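Local atomic coordinates of fructooligosaccharide ABC transporter substrate-binding protein FusA (Streptococcus pneumoniae, PDB entry 5G5Y), a protein that binds short- and long-chain fructooligosaccharides, preferring tetrasaccharides and larger, as the solute-binding component of the FusABC-MsmK import complex. Residues F268-N273 / K402-L407; Y282-V287 / E410-Y415. One frame throughout, in Å; residues are numbered along the deposited sequence.

Helix 399-412 meets the segments that leave strands 264-269 and 282-284, two strands that follow each other in the chain. From the N terminus, the chain runs through strand 264-269 into the substrate-binding turn at W270, then through strand 282-284, and only after some 115 further residues reaches the helix. Contact 1 closes a loop from 268-273 to 402-407; contact 2 closes another from 282-287 to 410-415, the last part of the helix and the 3-10 segment after it. The two loops cross, since their segments alternate along the chain. Both strands belong to one mixed sheet, separated in it by strand 138-142. K272 NZ bonds to Y282 O, and L407 packs on V284, so the contacts also touch.

Contact 1: residues F268-N273 / K402-L407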
loop_
_atom_site.group_PDB
_atom_site.type_symbol
_atom_site.label_atom_id
_atom_site.label_comp_id
_atom_site.label_asym_id
_atom_site.label_seq_id
_atom_site.Cartn_x
_atom_site.Cartn_y
_atom_site.Cartn_z
ATOM N N PHE A 268 -16.929 3.586 2.073
ATOM C CA PHE A 268 -15.510 3.270 2.320
ATOM C C PHE A 268 -14.623 3.752 1.179
ATOM O O PHE A 268 -14.939 3.555 0.014
ATOM C CB PHE A 268 -15.317 1.745 2.511
ATOM C CG PHE A 268 -16.137 1.181 3.615
ATOM C CD1 PHE A 268 -17.480 0.932 3.427
ATOM C CD2 PHE A 268 -15.572 0.911 4.867
ATOM C CE1 PHE A 268 -18.266 0.441 4.457
ATOM C CE2 PHE A 268 -16.351 0.421 5.897
ATOM C CZ PHE A 268 -17.703 0.171 5.691
ATOM N N THR A 269 -13.469 4.303 1.521
ATOM C CA THR A 269 -12.435 4.654 0.552
ATOM C C THR A 269 -11.165 5.048 1.266
ATOM O O THR A 269 -11.147 5.178 2.478
ATOM C CB THR A 269 -12.893 5.790 -0.435
ATOM O OG1 THR A 269 -12.017 5.792 -1.558
ATOM C CG2 THR A 269 -12.949 7.108 0.236
ATOM N N TRP A 270 -10.088 5.187 0.517
ATOM C CA TRP A 270 -8.826 5.643 1.091
ATOM C C TRP A 270 -8.894 7.063 1.606
ATOM O O TRP A 270 -8.512 7.356 2.749
ATOM C CB TRP A 270 -7.731 5.492 0.075
ATOM C CG TRP A 270 -6.352 5.916 0.506
ATOM C CD1 TRP A 270 -5.808 7.152 0.346
ATOM C CD2 TRP A 270 -5.330 5.097 1.098
ATOM N NE1 TRP A 270 -4.507 7.169 0.815
ATOM C CE2 TRP A 270 -4.188 5.922 1.280
ATOM C CE3 TRP A 270 -5.270 3.770 1.500
ATOM C CZ2 TRP A 270 -3.011 5.452 1.828
ATOM C CZ3 TRP A 270 -4.085 3.286 2.044
ATOM C CH2 TRP A 270 -2.965 4.133 2.216
ATOM N N ASP A 271 -9.404 7.944 0.763
ATOM C CA ASP A 271 -9.471 9.369 1.067
ATOM C C ASP A 271 -10.749 9.875 0.478
ATOM O O ASP A 271 -10.935 9.736 -0.724
ATOM C CB ASP A 271 -8.229 10.039 0.452
ATOM C CG ASP A 271 -8.167 11.555 0.650
ATOM O OD1 ASP A 271 -9.192 12.237 0.908
ATOM O OD2 ASP A 271 -7.022 12.081 0.521
ATOM N N LYS A 272 -11.596 10.469 1.323
ATOM C CA LYS A 272 -12.935 10.980 0.927
ATOM C C LYS A 272 -12.854 11.980 -0.251
ATOM O O LYS A 272 -13.777 12.075 -1.094
ATOM C CB LYS A 272 -13.635 11.648 2.125
ATOM C CG LYS A 272 -13.033 12.983 2.578
ATOM C CD LYS A 272 -13.830 13.624 3.692
ATOM C CE LYS A 272 -13.355 15.074 3.894
ATOM N NZ LYS A 272 -13.886 15.687 5.117
ATOM N N ASN A 273 -11.718 12.668 -0.353
ATOM C CA ASN A 273 -11.516 13.648 -1.432
ATOM C C ASN A 273 -11.682 13.053 -2.841
ATOM O O ASN A 273 -12.150 13.744 -3.754
ATOM C CB ASN A 273 -10.164 14.368 -1.253
ATOM C CG ASN A 273 -10.180 15.325 -0.060
ATOM O OD1 ASN A 273 -10.652 16.459 -0.186
ATOM N ND2 ASN A 273 -9.680 14.882 1.111
ATOM N N LYS A 402 -0.025 13.862 5.493
ATOM C CA LYS A 402 -0.070 14.357 6.861
ATOM C C LYS A 402 -1.500 14.334 7.387
ATOM O O LYS A 402 -1.746 13.919 8.521
ATOM C CB LYS A 402 0.527 15.749 6.962
ATOM C CG LYS A 402 0.451 16.409 8.331
ATOM C CD LYS A 402 1.138 15.587 9.410
ATOM C CE LYS A 402 1.293 16.373 10.711
ATOM N NZ LYS A 402 1.497 15.441 11.864
ATOM N N TRP A 403 -2.420 14.844 6.590
ATOM C CA TRP A 403 -3.845 14.856 6.944
ATOM C C TRP A 403 -4.341 13.431 7.294
ATOM O O TRP A 403 -4.912 13.230 8.343
ATOM C CB TRP A 403 -4.630 15.426 5.792
ATOM C CG TRP A 403 -6.109 15.427 5.953
ATOM C CD1 TRP A 403 -6.878 16.344 6.664
ATOM C CD2 TRP A 403 -7.027 14.517 5.352
ATOM N NE1 TRP A 403 -8.211 16.029 6.515
ATOM C CE2 TRP A 403 -8.324 14.909 5.738
ATOM C CE3 TRP A 403 -6.877 13.393 4.533
ATOM C CZ2 TRP A 403 -9.472 14.219 5.302
ATOM C CZ3 TRP A 403 -7.994 12.709 4.133
ATOM C CH2 TRP A 403 -9.282 13.116 4.531
ATOM N N ARG A 404 -4.058 12.465 6.426
ATOM C CA ARG A 404 -4.502 11.084 6.614
ATOM C C ARG A 404 -3.842 10.472 7.854
ATOM O O ARG A 404 -4.508 9.834 8.641
ATOM C CB ARG A 404 -4.261 10.228 5.351
ATOM C CG ARG A 404 -5.068 8.957 5.331
ATOM C CD ARG A 404 -4.784 8.121 4.122
ATOM N NE ARG A 404 -5.880 7.160 3.968
ATOM C CZ ARG A 404 -5.844 5.891 4.383
ATOM N NH1 ARG A 404 -4.760 5.360 4.938
ATOM N NH2 ARG A 404 -6.895 5.136 4.214
ATOM N N LEU A 405 -2.540 10.693 8.041
ATOM C CA LEU A 405 -1.825 10.188 9.225
ATOM C C LEU A 405 -2.444 10.653 10.503
ATOM O O LEU A 405 -2.558 9.882 11.461
ATOM C CB LEU A 405 -0.347 10.643 9.259
ATOM C CG LEU A 405 0.609 9.855 8.421
ATOM C CD1 LEU A 405 2.020 10.451 8.514
ATOM C CD2 LEU A 405 0.670 8.417 8.892
ATOM N N ASP A 406 -2.807 11.930 10.551
ATOM C CA ASP A 406 -3.390 12.475 11.758
ATOM C C ASP A 406 -4.775 11.855 12.042
ATOM O O ASP A 406 -5.049 11.552 13.194
ATOM C CB ASP A 406 -3.495 13.995 11.656
ATOM C CG ASP A 406 -2.132 14.705 11.725
ATOM O OD1 ASP A 406 -1.091 14.103 12.075
ATOM O OD2 ASP A 406 -2.139 15.920 11.449
ATOM N N LEU A 407 -5.592 11.594 11.017
ATOM C CA LEU A 407 -6.851 10.863 11.212
ATOM C C LEU A 407 -6.607 9.451 11.751
ATOM O O LEU A 407 -7.277 9.001 12.681
ATOM C CB LEU A 407 -7.652 10.750 9.911
ATOM C CG LEU A 407 -8.164 12.075 9.285
ATOM C CD1 LEU A 407 -8.915 11.840 7.993
ATOM C CD2 LEU A 407 -9.047 12.813 10.254
#
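The substrate-binding site of this solute-binding protein holds a cation-pi stack between W270, a substrate-binding residue, and R404 of helix 399-412. The guanidinium lies flat on the indole, the two planes only 2° apart, and R404 CZ sits 3.5 Å from the centroid of the six-membered ring of W270. Next along the side chain, R404 CD makes a CH-pi contact over the five-membered ring. The same guanidinium donates two hydrogen bonds to W270 O, from R404 NE at 2.9 Å, the straighter, and from R404 NH2 at 3.1 Å. It presents its NE-NH2 side, with the oxygen in its plane; NH2 arrives on a lone pair, whereas NE stands above the carbonyl plane. With W270 CG anti to the backbone N (chi1 -180°), the indole can fold back over the group bound to its own carbonyl. R404 NH1 turns elsewhere, to V135 O, which further fixes the rotation of the guanidinium.

One residue earlier in the helix, W403 reaches the turn that follows W270. D271 OD1 approaches W403 CZ3 to 3.5 Å, and N273 ND2 comes over a face of the indole with its amide steeply inclined to the ring. D271 OD1 also accepts from N273 N at 2.9 Å and from N273 ND2 at 2.7 Å. The backbone bond defines an Asx turn, here leading from the sugar-binding tryptophan into a 3-10 segment.

Contact 2: residues Y282-V287 / E410-Y415; sequences YDVLPV and EYYVPY
V284 rests on the ring of Y411 where 282-284, an outermost strand of the mixed sheet, packs against the last part of helix 399-412 in the alpha/beta fold of this protein. The valine is the bump: its CB makes a CH-pi contact 3.8 Å from the Y411 ring centroid, 16° off the normal, while E410 CG covers the opposite face. V284 CG1, anti to the backbone N (chi1 -175°), pushes into the notch between two tyrosines, 3.7 Å from Y411 CG and 3.5 Å from Y412 OH. P286 adds a shoulder beside Y411 CD1.

A second bump, V287, fills the hollow between Y411 O, the Y412 ring and Y415. V287 CG2 lies 3.4 Å from Y411 O, meets the edge of the Y412 ring at CD1, 3.7 Å away, and is 3.8 Å from Y415 CD2; the V287 and Y415 side chains run past each other in opposite directions.

No direct hydrogen bond joins the segments; four waters bridge them. Y411 OH shares one water with D283 OD1 and another with V284 O. A third accepts from V287 N and donates to Y411 O. Y412 OH donates to the fourth, 2.6 Å away, which donates to L285 O at 2.7 Å.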
loop_
_atom_site.group_PDB
_atom_site.type_symbol
_atom_site.label_atom_id
_atom_site.label_comp_id
_atom_site.label_asym_id
_atom_site.label_seq_id
_atom_site.Cartn_x
_atom_site.Cartn_y
_atom_site.Cartn_z
ATOM N N TYR A 282 -18.785 15.133 4.821
ATOM C CA TYR A 282 -18.357 13.789 5.250
ATOM C C TYR A 282 -17.165 13.857 6.203
ATOM O O TYR A 282 -16.272 14.735 6.064
ATOM C CB TYR A 282 -17.993 12.943 4.032
ATOM C CG TYR A 282 -19.190 12.544 3.241
ATOM C CD1 TYR A 282 -19.687 13.368 2.236
ATOM C CD2 TYR A 282 -19.856 11.340 3.503
ATOM C CE1 TYR A 282 -20.816 13.008 1.515
ATOM C CE2 TYR A 282 -20.974 10.958 2.766
ATOM C CZ TYR A 282 -21.456 11.804 1.776
ATOM O OH TYR A 282 -22.587 11.454 1.039
ATOM N N ASP A 283 -17.165 12.945 7.182
ATOM C CA ASP A 283 -16.056 12.833 8.113
ATOM C C ASP A 283 -15.857 11.354 8.468
ATOM O O ASP A 283 -16.645 10.510 8.055
ATOM C CB ASP A 283 -16.356 13.629 9.382
ATOM C CG ASP A 283 -15.103 14.197 10.039
ATOM O OD1 ASP A 283 -13.972 13.752 9.742
ATOM O OD2 ASP A 283 -15.258 15.094 10.876
ATOM N N VAL A 284 -14.810 11.081 9.237
ATOM C CA VAL A 284 -14.450 9.732 9.671
ATOM C C VAL A 284 -15.527 9.157 10.595
ATOM O O VAL A 284 -15.979 9.814 11.542
ATOM C CB VAL A 284 -13.104 9.692 10.417
ATOM C CG1 VAL A 284 -12.731 8.251 10.727
ATOM C CG2 VAL A 284 -11.983 10.370 9.626
ATOM N N LEU A 285 -15.969 7.948 10.279
ATOM C CA LEU A 285 -16.849 7.208 11.161
ATOM C C LEU A 285 -15.938 6.670 12.268
ATOM O O LEU A 285 -15.043 5.861 11.965
ATOM C CB LEU A 285 -17.509 6.044 10.410
ATOM C CG LEU A 285 -18.469 5.172 11.230
ATOM C CD1 LEU A 285 -19.693 5.968 11.626
ATOM C CD2 LEU A 285 -18.892 3.936 10.486
ATOM N N PRO A 286 -16.141 7.095 13.516
ATOM C CA PRO A 286 -15.275 6.528 14.555
ATOM C C PRO A 286 -15.406 5.015 14.717
ATOM O O PRO A 286 -16.420 4.421 14.324
ATOM C CB PRO A 286 -15.743 7.219 15.842
ATOM C CG PRO A 286 -16.626 8.349 15.393
ATOM C CD PRO A 286 -17.186 7.970 14.081
ATOM N N VAL A 287 -14.411 4.426 15.340
ATOM C CA VAL A 287 -14.393 2.988 15.588
ATOM C C VAL A 287 -15.621 2.631 16.452
ATOM O O VAL A 287 -15.882 3.277 17.489
ATOM C CB VAL A 287 -13.084 2.568 16.259
ATOM C CG1 VAL A 287 -13.140 1.111 16.741
ATOM C CG2 VAL A 287 -11.957 2.796 15.274
ATOM N N GLU A 410 -5.687 9.715 15.443
ATOM C CA GLU A 410 -6.833 10.182 16.245
ATOM C C GLU A 410 -7.904 9.087 16.414
ATOM O O GLU A 410 -8.343 8.839 17.534
ATOM C CB GLU A 410 -7.486 11.375 15.535
ATOM C CG GLU A 410 -8.759 11.933 16.156
ATOM C CD GLU A 410 -9.278 13.208 15.460
ATOM O OE1 GLU A 410 -8.744 13.627 14.392
ATOM O OE2 GLU A 410 -10.270 13.774 15.971
ATOM N N TYR A 411 -8.275 8.427 15.314
ATOM C CA TYR A 411 -9.419 7.505 15.321
ATOM C C TYR A 411 -9.073 6.032 15.542
ATOM O O TYR A 411 -9.867 5.304 16.138
ATOM C CB TYR A 411 -10.209 7.638 14.023
ATOM C CG TYR A 411 -10.949 8.948 13.946
ATOM C CD1 TYR A 411 -12.143 9.137 14.658
ATOM C CD2 TYR A 411 -10.457 10.019 13.188
ATOM C CE1 TYR A 411 -12.819 10.356 14.622
ATOM C CE2 TYR A 411 -11.137 11.240 13.139
ATOM C CZ TYR A 411 -12.331 11.396 13.829
ATOM O OH TYR A 411 -13.040 12.620 13.750
ATOM N N TYR A 412 -7.936 5.582 15.021
ATOM C CA TYR A 412 -7.695 4.124 14.885
ATOM C C TYR A 412 -6.588 3.555 15.760
ATOM O O TYR A 412 -6.728 2.475 16.336
ATOM C CB TYR A 412 -7.410 3.762 13.453
ATOM C CG TYR A 412 -8.397 4.206 12.428
ATOM C CD1 TYR A 412 -9.770 4.142 12.655
ATOM C CD2 TYR A 412 -7.958 4.670 11.201
ATOM C CE1 TYR A 412 -10.674 4.559 11.711
ATOM C CE2 TYR A 412 -8.855 5.040 10.212
ATOM C CZ TYR A 412 -10.214 4.968 10.463
ATOM O OH TYR A 412 -11.106 5.369 9.490
ATOM N N VAL A 413 -5.462 4.253 15.839
ATOM C CA VAL A 413 -4.332 3.759 16.588
ATOM C C VAL A 413 -4.633 3.285 18.027
ATOM O O VAL A 413 -4.172 2.209 18.404
ATOM C CB VAL A 413 -3.172 4.743 16.520
ATOM C CG1 VAL A 413 -2.062 4.397 17.521
ATOM C CG2 VAL A 413 -2.632 4.745 15.090
ATOM N N PRO A 414 -5.471 4.019 18.789
ATOM C CA PRO A 414 -5.798 3.558 20.137
ATOM C C PRO A 414 -6.430 2.160 20.224
ATOM O O PRO A 414 -6.337 1.508 21.281
ATOM C CB PRO A 414 -6.777 4.627 20.654
ATOM C CG PRO A 414 -6.478 5.853 19.856
ATOM C CD PRO A 414 -6.090 5.338 18.499
ATOM N N TYR A 415 -7.019 1.697 19.114
ATOM C CA TYR A 415 -7.734 0.429 19.060
ATOM C C TYR A 415 -6.970 -0.679 18.305
ATOM O O TYR A 415 -7.507 -1.755 18.181
ATOM C CB TYR A 415 -9.088 0.653 18.426
ATOM C CG TYR A 415 -9.821 1.728 19.163
ATOM C CD1 TYR A 415 -10.238 1.509 20.473
ATOM C CD2 TYR A 415 -10.029 2.973 18.594
ATOM C CE1 TYR A 415 -10.841 2.497 21.202
ATOM C CE2 TYR A 415 -10.671 3.983 19.316
ATOM C CZ TYR A 415 -11.055 3.732 20.616
ATOM O OH TYR A 415 -11.706 4.685 21.324
HETATM O O HOH W 1 -12.322 14.381 11.972
HETATM O O HOH W 2 -15.652 12.023 13.086
HETATM O O HOH W 3 -13.660 5.017 9.769
HETATM O O HOH W 4 -12.287 6.084 16.791
#